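Local structure of putative glycosylhydrolase (Parabacteroides distasonis, 3S5Q) at residues A[115-120]-A[147-152]. The protein is a putative glycosyl hydrolase with a concanavalin A-like fold that may act on 3-keto-disaccharides, its substrate not being established. Residues are numbered along the deposited sequence; the frame is centred on the assembly and turned at random.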
loop_
_atom_site.group_PDB
_atom_site.type_symbol
_atom_site.label_atom_id
_atom_site.label_comp_id
_atom_site.label_asym_id
_atom_site.label_seq_id
_atom_site.Cartn_x
_atom_site.Cartn_y
_atom_site.Cartn_z
ATOM N N GLY A 115 3.859 5.271 3.075
ATOM C CA GLY A 115 2.657 6.035 2.745
ATOM C C GLY A 115 2.765 6.865 1.483
ATOM O O GLY A 115 1.755 7.406 0.985
ATOM N N SER A 116 3.977 6.960 0.932
ATOM C CA SER A 116 4.174 7.749 -0.276
ATOM C C SER A 116 3.523 7.041 -1.455
ATOM O O SER A 116 3.397 5.804 -1.473
ATOM C CB SER A 116 5.664 7.963 -0.565
ATOM O OG SER A 116 6.326 6.734 -0.794
ATOM N N ILE A 117 3.105 7.830 -2.444
ATOM C CA ILE A 117 2.882 7.327 -3.788
ATOM C C ILE A 117 4.326 7.291 -4.257
ATOM O O ILE A 117 4.940 8.328 -4.554
ATOM C CB ILE A 117 2.014 8.273 -4.602
ATOM C CG1 ILE A 117 0.595 8.318 -4.001
ATOM C CG2 ILE A 117 1.976 7.875 -6.116
ATOM C CD1 ILE A 117 -0.236 9.476 -4.485
ATOM N N TYR A 118 4.905 6.107 -4.177
ATOM C CA TYR A 118 6.358 5.904 -4.241
ATOM C C TYR A 118 6.993 6.651 -5.435
ATOM O O TYR A 118 6.568 6.476 -6.560
ATOM C CB TYR A 118 6.667 4.387 -4.311
ATOM C CG TYR A 118 8.126 4.090 -4.402
ATOM C CD1 TYR A 118 8.933 4.186 -3.280
ATOM C CD2 TYR A 118 8.720 3.727 -5.619
ATOM C CE1 TYR A 118 10.261 3.956 -3.334
ATOM C CE2 TYR A 118 10.112 3.465 -5.683
ATOM C CZ TYR A 118 10.867 3.584 -4.529
ATOM O OH TYR A 118 12.233 3.333 -4.532
ATOM N N GLY A 119 8.004 7.478 -5.150
ATOM C CA GLY A 119 8.789 8.171 -6.193
ATOM C C GLY A 119 8.104 9.394 -6.795
ATOM O O GLY A 119 8.730 10.108 -7.609
ATOM N N HIS A 120 6.864 9.674 -6.360
ATOM C CA HIS A 120 6.041 10.751 -6.894
ATOM C C HIS A 120 5.536 11.785 -5.874
ATOM O O HIS A 120 5.521 12.990 -6.166
ATOM C CB HIS A 120 4.821 10.162 -7.694
ATOM C CG HIS A 120 5.246 9.315 -8.872
ATOM N ND1 HIS A 120 5.830 8.065 -8.726
ATOM C CD2 HIS A 120 5.203 9.559 -10.212
ATOM C CE1 HIS A 120 6.131 7.583 -9.924
ATOM N NE2 HIS A 120 5.739 8.461 -10.849
ATOM N N ILE A 147 -6.155 10.264 -5.662
ATOM C CA ILE A 147 -5.614 9.266 -4.744
ATOM C C ILE A 147 -5.482 9.915 -3.369
ATOM O O ILE A 147 -4.886 10.963 -3.266
ATOM C CB ILE A 147 -4.235 8.747 -5.175
ATOM C CG1 ILE A 147 -4.271 8.269 -6.651
ATOM C CG2 ILE A 147 -3.726 7.659 -4.174
ATOM C CD1 ILE A 147 -5.441 7.315 -6.981
ATOM N N ASP A 148 -6.057 9.288 -2.350
ATOM C CA ASP A 148 -5.945 9.752 -0.973
ATOM C C ASP A 148 -5.516 8.625 -0.065
ATOM O O ASP A 148 -6.045 7.535 -0.149
ATOM C CB ASP A 148 -7.255 10.377 -0.518
ATOM C CG ASP A 148 -7.492 11.735 -1.174
ATOM O OD1 ASP A 148 -6.933 12.746 -0.667
ATOM O OD2 ASP A 148 -8.183 11.774 -2.213
ATOM N N ILE A 149 -4.510 8.909 0.760
ATOM C CA ILE A 149 -3.953 7.921 1.670
ATOM C C ILE A 149 -4.074 8.408 3.113
ATOM O O ILE A 149 -3.639 9.514 3.456
ATOM C CB ILE A 149 -2.473 7.618 1.333
ATOM C CG1 ILE A 149 -2.374 7.110 -0.122
ATOM C CG2 ILE A 149 -1.896 6.615 2.333
ATOM C CD1 ILE A 149 -1.024 7.237 -0.710
ATOM N N GLU A 150 -4.656 7.555 3.946
ATOM C CA GLU A 150 -4.816 7.764 5.360
ATOM C C GLU A 150 -3.929 6.741 6.046
ATOM O O GLU A 150 -3.911 5.576 5.649
ATOM C CB GLU A 150 -6.282 7.508 5.759
ATOM C CG GLU A 150 -6.611 7.929 7.175
ATOM C CD GLU A 150 -7.042 9.364 7.207
ATOM O OE1 GLU A 150 -7.103 9.973 6.098
ATOM O OE2 GLU A 150 -7.325 9.873 8.323
ATOM N N LEU A 151 -3.165 7.180 7.040
ATOM C CA LEU A 151 -2.290 6.301 7.808
ATOM C C LEU A 151 -2.364 6.669 9.276
ATOM O O LEU A 151 -2.072 7.826 9.674
ATOM C CB LEU A 151 -0.839 6.316 7.303
ATOM C CG LEU A 151 0.191 5.391 8.005
ATOM C CD1 LEU A 151 -0.122 3.895 7.808
ATOM C CD2 LEU A 151 1.636 5.680 7.512
ATOM N N ASN A 152 -2.743 5.665 10.064
ATOM C CA ASN A 152 -2.970 5.794 11.522
ATOM C C ASN A 152 -3.757 7.051 11.876
ATOM O O ASN A 152 -3.375 7.852 12.755
ATOM C CB ASN A 152 -1.614 5.694 12.233
ATOM C CG ASN A 152 -0.907 4.389 11.877
ATOM O OD1 ASN A 152 -1.584 3.363 11.732
ATOM N ND2 ASN A 152 0.425 4.422 11.690
#
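With chi1 at -66°, Ile117 holds CG1 beside its own backbone N, and a nearly extended chi2 of 165° carries CD1 on toward Ile147; Ile149, its CG1 likewise beside the backbone N, points CD1 at the loop. This is the interior of a concanavalin A-like beta-sandwich: the loop that follows strand 93-98 supplies Ile117, and strand 146-151 of the larger antiparallel sheet supplies the two isoleucines that face it. Ile117 lies obliquely over both. Its CG1 rests 3.8 Å from Ile149 CD1, while its CD1 sits 3.9 Å from Ile147 CG2, the methyl branch; the CG1 branch of Ile147 turns from the loop. Ile93 and Ile95 of strand 93-98 and Val157 and Ala159 of strand 154-160 also touch Ile117, so the loop is packed against both sheets. Farther along, residues 117-120 form a type II beta turn, closed by His120 N to Ile117 O (3.0 Å), and His120 ND1 donates to Tyr118 O at 2.8 Å, the oxygen lying in the imidazole plane. Gly115 turns its carbonyl into the apolar layer, where Gly115 O has no hydrogen-bond partner and meets the Ile149 CD1 methyl at 3.3 Å.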